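Local atomic coordinates of 4-oxalocrotonate decarboxylase NahK (Pseudomonas putida, PDB entry 5D2I), a protein that catalyses the decarboxylation of (3E)-2-oxohex-3-enedioate to 2-oxopent-4-enoate, a step in the breakdown of aromatic hydrocarbons. Residues P144-I149 with V256-L261; R172-G177 with G262-R267. The protein carries 1 engineered substitution. All blocks are in the same frame, centred on the assembly; numbering follows the deposited sequence.

Contact 1 (P144-I149 with V256-L261); sequences PTVEVI and VRYQGL. With CA (calcium ion), chain C.
With CG of Tyr258 turned opposite its own carbonyl carbon and beside the backbone N (chi1 -71°), the phenol ring reaches across from strand 253-258 and lies against Pro144. The proline CB sits squarely over one ring face, 3.5 Å from the Tyr258 centroid and 6° off the normal, which makes a well-centred CH-pi contact. Through the neighbouring ring atom, Pro144 CG is 3.8 Å from Leu261 CB in the turn beyond the strand. This type II turn runs from Tyr258 to Leu261 and is closed by the backbone hydrogen bond from Leu261 N to Tyr258 O. Further along, Val146 and Val256 touch through single methyls, CG2 to CG2 at 3.6 Å. The two strands belong to different sheets of the FAH-type fold; the strand segments approach to 8.4 Å between axes and run nearly antiparallel, at 152°.

Glu147, next in the strand, takes no part in this packing. Its extended chain carries OE1 to the calcium ion at 2.2 Å, an ion that Glu114, Glu116 and two waters also bind, while OE2 forms a salt bridge with Lys69, a residue that binds 2-oxoglutarate. The buried Tyr258 OH lies 2.9 Å from Thr145 O and is hydrogen-bonded to Glu116 O. The interface is thus apolar apart from a phenol directed at backbone atoms, while the carboxylate of Glu147 is turned to the calcium ion and Lys69.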
loop_
_atom_site.group_PDB
_atom_site.type_symbol
_atom_site.label_atom_id
_atom_site.label_comp_id
_atom_site.label_asym_id
_atom_site.label_seq_id
_atom_site.Cartn_x
_atom_site.Cartn_y
_atom_site.Cartn_z
ATOM N N PRO A 144 -1.166 11.799 -7.046
ATOM C CA PRO A 144 -1.142 10.623 -7.913
ATOM C C PRO A 144 0.040 9.763 -7.533
ATOM O O PRO A 144 1.167 10.253 -7.477
ATOM C CB PRO A 144 -0.923 11.224 -9.299
ATOM C CG PRO A 144 -1.572 12.580 -9.207
ATOM C CD PRO A 144 -1.210 13.051 -7.819
ATOM N N THR A 145 -0.215 8.497 -7.246
ATOM C CA THR A 145 0.852 7.620 -6.797
ATOM C C THR A 145 0.698 6.261 -7.421
ATOM O O THR A 145 -0.389 5.701 -7.424
ATOM C CB THR A 145 0.803 7.434 -5.293
ATOM O OG1 THR A 145 0.766 8.722 -4.669
ATOM C CG2 THR A 145 2.054 6.675 -4.815
ATOM N N VAL A 146 1.795 5.734 -7.943
ATOM C CA VAL A 146 1.788 4.389 -8.467
ATOM C C VAL A 146 2.553 3.516 -7.485
ATOM O O VAL A 146 3.721 3.778 -7.194
ATOM C CB VAL A 146 2.453 4.345 -9.835
ATOM C CG1 VAL A 146 2.583 2.912 -10.318
ATOM C CG2 VAL A 146 1.625 5.156 -10.825
ATOM N N GLU A 147 1.904 2.483 -6.963
ATOM C CA GLU A 147 2.624 1.611 -6.065
ATOM C C GLU A 147 3.307 0.554 -6.868
ATOM O O GLU A 147 2.768 0.087 -7.866
ATOM C CB GLU A 147 1.731 0.934 -5.024
ATOM C CG GLU A 147 2.588 0.395 -3.890
ATOM C CD GLU A 147 1.809 -0.184 -2.733
ATOM O OE1 GLU A 147 0.594 -0.434 -2.878
ATOM O OE2 GLU A 147 2.431 -0.397 -1.669
ATOM N N VAL A 148 4.511 0.193 -6.451
ATOM C CA VAL A 148 5.078 -1.055 -6.921
ATOM C C VAL A 148 4.904 -2.017 -5.762
ATOM O O VAL A 148 5.454 -1.797 -4.686
ATOM C CB VAL A 148 6.548 -0.933 -7.244
ATOM C CG1 VAL A 148 7.058 -2.255 -7.821
ATOM C CG2 VAL A 148 6.756 0.188 -8.251
ATOM N N ILE A 149 4.102 -3.056 -5.963
ATOM C CA ILE A 149 3.943 -4.065 -4.932
ATOM C C ILE A 149 4.756 -5.267 -5.318
ATOM O O ILE A 149 4.951 -5.548 -6.498
ATOM C CB ILE A 149 2.489 -4.483 -4.743
ATOM C CG1 ILE A 149 1.822 -4.768 -6.085
ATOM C CG2 ILE A 149 1.720 -3.388 -4.015
ATOM C CD1 ILE A 149 0.427 -5.328 -5.925
ATOM N N VAL A 256 1.104 6.465 -15.864
ATOM C CA VAL A 256 -0.281 6.432 -15.461
ATOM C C VAL A 256 -0.793 7.844 -15.471
ATOM O O VAL A 256 -0.247 8.707 -14.797
ATOM C CB VAL A 256 -0.462 5.831 -14.067
ATOM C CG1 VAL A 256 -1.936 5.835 -13.713
ATOM C CG2 VAL A 256 0.080 4.416 -14.041
ATOM N N ARG A 257 -1.818 8.085 -16.273
ATOM C CA ARG A 257 -2.360 9.426 -16.395
ATOM C C ARG A 257 -3.533 9.528 -15.455
ATOM O O ARG A 257 -4.340 8.600 -15.354
ATOM C CB ARG A 257 -2.756 9.705 -17.841
ATOM C CG ARG A 257 -1.606 9.354 -18.776
ATOM C CD ARG A 257 -1.996 9.333 -20.248
ATOM N NE ARG A 257 -0.925 8.749 -21.053
ATOM C CZ ARG A 257 0.213 9.373 -21.341
ATOM N NH1 ARG A 257 0.431 10.603 -20.892
ATOM N NH2 ARG A 257 1.137 8.772 -22.077
ATOM N N TYR A 258 -3.582 10.637 -14.730
ATOM C CA TYR A 258 -4.660 10.905 -13.795
ATOM C C TYR A 258 -5.409 12.091 -14.325
ATOM O O TYR A 258 -4.802 13.127 -14.595
ATOM C CB TYR A 258 -4.090 11.255 -12.429
ATOM C CG TYR A 258 -3.480 10.083 -11.721
ATOM C CD1 TYR A 258 -2.285 9.522 -12.156
ATOM C CD2 TYR A 258 -4.099 9.537 -10.609
ATOM C CE1 TYR A 258 -1.725 8.444 -11.495
ATOM C CE2 TYR A 258 -3.550 8.473 -9.947
ATOM C CZ TYR A 258 -2.371 7.925 -10.393
ATOM O OH TYR A 258 -1.832 6.861 -9.717
ATOM N N GLN A 259 -6.693 11.960 -14.498
ATOM C CA GLN A 259 -7.408 13.037 -15.126
ATOM C C GLN A 259 -7.317 14.304 -14.319
ATOM O O GLN A 259 -7.573 14.286 -13.195
ATOM C CB GLN A 259 -8.839 12.675 -15.440
ATOM C CG GLN A 259 -9.701 12.594 -14.247
ATOM C CD GLN A 259 -11.135 12.234 -14.588
ATOM O OE1 GLN A 259 -11.549 12.330 -15.706
ATOM N NE2 GLN A 259 -11.835 11.813 -13.655
ATOM N N GLY A 260 -6.890 15.366 -14.947
ATOM C CA GLY A 260 -6.739 16.652 -14.292
ATOM C C GLY A 260 -5.531 16.784 -13.377
ATOM O O GLY A 260 -5.300 17.857 -12.811
ATOM N N LEU A 261 -4.755 15.713 -13.231
ATOM C CA LEU A 261 -3.646 15.720 -12.270
ATOM C C LEU A 261 -2.327 15.258 -12.855
ATOM O O LEU A 261 -1.426 14.861 -12.113
ATOM C CB LEU A 261 -3.964 14.836 -11.064
ATOM C CG LEU A 261 -5.224 15.158 -10.273
ATOM C CD1 LEU A 261 -5.415 14.143 -9.167
ATOM C CD2 LEU A 261 -5.107 16.572 -9.710
HETATM CA CA CA C . -1.508 -0.863 -3.291
HETATM O O HOH W 1 -2.019 0.629 -1.531
HETATM O O HOH W 2 -3.760 -1.570 -3.087
#

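Contact 2 (R172-G177 with G262-R267); sequences RFITGG and GSVSAR. With CA (calcium ion), chain D; EDO (1,2-ethanediol), chain H.
Ile174 and Val264 meet through their branch methyls, Ile174 CG2 pressing on Val264 CG1 at 3.5 Å, slightly inside normal van der Waals separation. The isoleucine uses both branches: CG2 faces the valine, while the longer branch, set beside the backbone N by a chi1 of -47°, brings CD1 within 3.6 Å of Ala266 CB. Val264 likewise divides its methyls, and its CG2 rests on the backbone of Gly176, 3.7 Å from the amide N. Where the two backbones come nearest by their CA atoms, glycine meets glycine, Gly177 CA standing 4.2 Å from Gly262 CA with no side chain between them.

The contact joins two sheets of the FAH-type fold. Strand 170-175 is paired antiparallel with strand 139-149 in the larger one, whereas strand 263-268 lies between strands 101-103 and 253-258 in the five-stranded one; the two strand axes run at 133°. Val264 also packs on Pro144, Val146 and Tyr258, so its side chain sits between the sheets.

The side chains of Ser263 and Ser265 point away from the contact. The backbone O of Ser263, which lies near Gly177 N, binds a calcium ion at 2.4 Å, to which Asp99 OD2 and a water also coordinate. That water is hydrogen-bonded to Ser265 OG, 2.7 Å away, and the same hydroxyl pairs with Thr255 OG1. Asp99 reaches the strand a second time, its OD1 accepting from Ser265 N. Beyond Ile174, a 1,2-ethanediol molecule, probably from the crystallisation liquor, donates from O1 to Thr175 O at 2.6 Å.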
loop_
_atom_site.group_PDB
_atom_site.type_symbol
_atom_site.label_atom_id
_atom_site.label_comp_id
_atom_site.label_asym_id
_atom_site.label_seq_id
_atom_site.Cartn_x
_atom_site.Cartn_y
_atom_site.Cartn_z
ATOM N N ARG A 172 7.881 -0.200 -3.392
ATOM C CA ARG A 172 8.167 1.116 -3.949
ATOM C C ARG A 172 6.866 1.854 -4.138
ATOM O O ARG A 172 5.798 1.250 -4.266
ATOM C CB ARG A 172 8.871 1.029 -5.303
ATOM C CG ARG A 172 10.153 0.229 -5.320
ATOM C CD ARG A 172 11.314 0.988 -4.711
ATOM N NE ARG A 172 12.536 0.208 -4.867
ATOM C CZ ARG A 172 12.983 -0.675 -3.978
ATOM N NH1 ARG A 172 12.326 -0.875 -2.843
ATOM N NH2 ARG A 172 14.096 -1.353 -4.229
ATOM N N PHE A 173 6.946 3.168 -4.139
ATOM C CA PHE A 173 5.810 3.957 -4.570
ATOM C C PHE A 173 6.359 5.117 -5.362
ATOM O O PHE A 173 7.438 5.634 -5.075
ATOM C CB PHE A 173 4.938 4.403 -3.394
ATOM C CG PHE A 173 5.607 5.375 -2.463
ATOM C CD1 PHE A 173 6.447 4.927 -1.451
ATOM C CD2 PHE A 173 5.382 6.733 -2.589
ATOM C CE1 PHE A 173 7.058 5.829 -0.585
ATOM C CE2 PHE A 173 5.995 7.640 -1.736
ATOM C CZ PHE A 173 6.833 7.190 -0.737
ATOM N N ILE A 174 5.628 5.484 -6.398
ATOM C CA ILE A 174 6.082 6.515 -7.305
ATOM C C ILE A 174 5.048 7.610 -7.236
ATOM O O ILE A 174 3.881 7.374 -7.534
ATOM C CB ILE A 174 6.126 6.000 -8.748
ATOM C CG1 ILE A 174 6.813 4.629 -8.813
ATOM C CG2 ILE A 174 6.835 7.014 -9.641
ATOM C CD1 ILE A 174 6.412 3.809 -10.061
ATOM N N THR A 175 5.447 8.802 -6.811
ATOM C CA THR A 175 4.502 9.908 -6.772
ATOM C C THR A 175 4.760 10.782 -7.978
ATOM O O THR A 175 5.863 10.811 -8.508
ATOM C CB THR A 175 4.646 10.747 -5.502
ATOM O OG1 THR A 175 5.987 11.244 -5.416
ATOM C CG2 THR A 175 4.325 9.908 -4.273
ATOM N N GLY A 176 3.751 11.498 -8.427
ATOM C CA GLY A 176 3.958 12.368 -9.560
ATOM C C GLY A 176 2.683 13.110 -9.821
ATOM O O GLY A 176 1.781 13.098 -8.982
ATOM N N GLY A 177 2.616 13.755 -10.978
ATOM C CA GLY A 177 1.461 14.551 -11.335
ATOM C C GLY A 177 1.285 15.728 -10.410
ATOM O O GLY A 177 2.171 16.049 -9.608
ATOM N N GLY A 262 -2.205 15.286 -14.172
ATOM C CA GLY A 262 -0.958 14.899 -14.793
ATOM C C GLY A 262 -0.750 13.402 -14.779
ATOM O O GLY A 262 -1.709 12.622 -14.750
ATOM N N SER A 263 0.513 12.998 -14.793
ATOM C CA SER A 263 0.842 11.599 -14.935
ATOM C C SER A 263 1.996 11.193 -14.041
ATOM O O SER A 263 2.771 12.022 -13.564
ATOM C CB SER A 263 1.189 11.296 -16.389
ATOM O OG SER A 263 2.373 11.980 -16.758
ATOM N N VAL A 264 2.096 9.893 -13.824
ATOM C CA VAL A 264 3.179 9.325 -13.057
ATOM C C VAL A 264 3.821 8.294 -13.955
ATOM O O VAL A 264 3.136 7.427 -14.495
ATOM C CB VAL A 264 2.655 8.620 -11.819
ATOM C CG1 VAL A 264 3.808 8.072 -11.018
ATOM C CG2 VAL A 264 1.819 9.587 -10.967
ATOM N N SER A 265 5.131 8.396 -14.128
ATOM C CA SER A 265 5.822 7.462 -14.997
ATOM C C SER A 265 6.989 6.843 -14.278
ATOM O O SER A 265 7.479 7.382 -13.289
ATOM C CB SER A 265 6.318 8.191 -16.241
ATOM O OG SER A 265 5.237 8.860 -16.854
ATOM N N ALA A 266 7.454 5.706 -14.780
ATOM C CA ALA A 266 8.671 5.130 -14.240
ATOM C C ALA A 266 9.234 4.254 -15.309
ATOM O O ALA A 266 8.503 3.765 -16.170
ATOM C CB ALA A 266 8.374 4.312 -12.997
ATOM N N ARG A 267 10.539 4.054 -15.254
ATOM C CA ARG A 267 11.169 3.129 -16.150
ATOM C C ARG A 267 11.769 2.037 -15.307
ATOM O O ARG A 267 12.329 2.304 -14.238
ATOM C CB ARG A 267 12.262 3.824 -16.935
ATOM C CG ARG A 267 13.027 2.878 -17.825
ATOM C CD ARG A 267 13.776 3.628 -18.895
ATOM N NE ARG A 267 14.912 4.386 -18.363
ATOM C CZ ARG A 267 16.128 3.883 -18.180
ATOM N NH1 ARG A 267 16.375 2.613 -18.473
ATOM N NH2 ARG A 267 17.098 4.651 -17.708
HETATM CA CA CA D . 4.438 13.170 -14.854
HETATM C C1 EDO H . 7.739 13.478 -8.204
HETATM O O1 EDO H . 7.804 12.252 -7.474
HETATM C C2 EDO H . 9.033 13.638 -8.978
HETATM O O2 EDO H . 9.126 14.930 -9.584
HETATM O O HOH W 3 5.767 11.266 -15.737
#

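Both contacts join the same two sheets: strands 139-149 and 170-175 are neighbours in one, 253-258 and 263-268 in the other, so contacts 1 and 2 form adjoining patches of one interface, with centres about 6 Å apart. Val146 O and Ile174 N, and Val256 N and Val264 O, probably hydrogen-bond between them within each sheet. All the touching residues of contact 1 are buried, and they combine an aromatic ring, a proline and aliphatic methyls beside the calcium site of Glu147. Contact 2 is aliphatic inside, but runs out to glycines and serines that are partly or fully exposed, where the second calcium ion is held by a backbone carbonyl and an aspartate rather than by a cluster of glutamates.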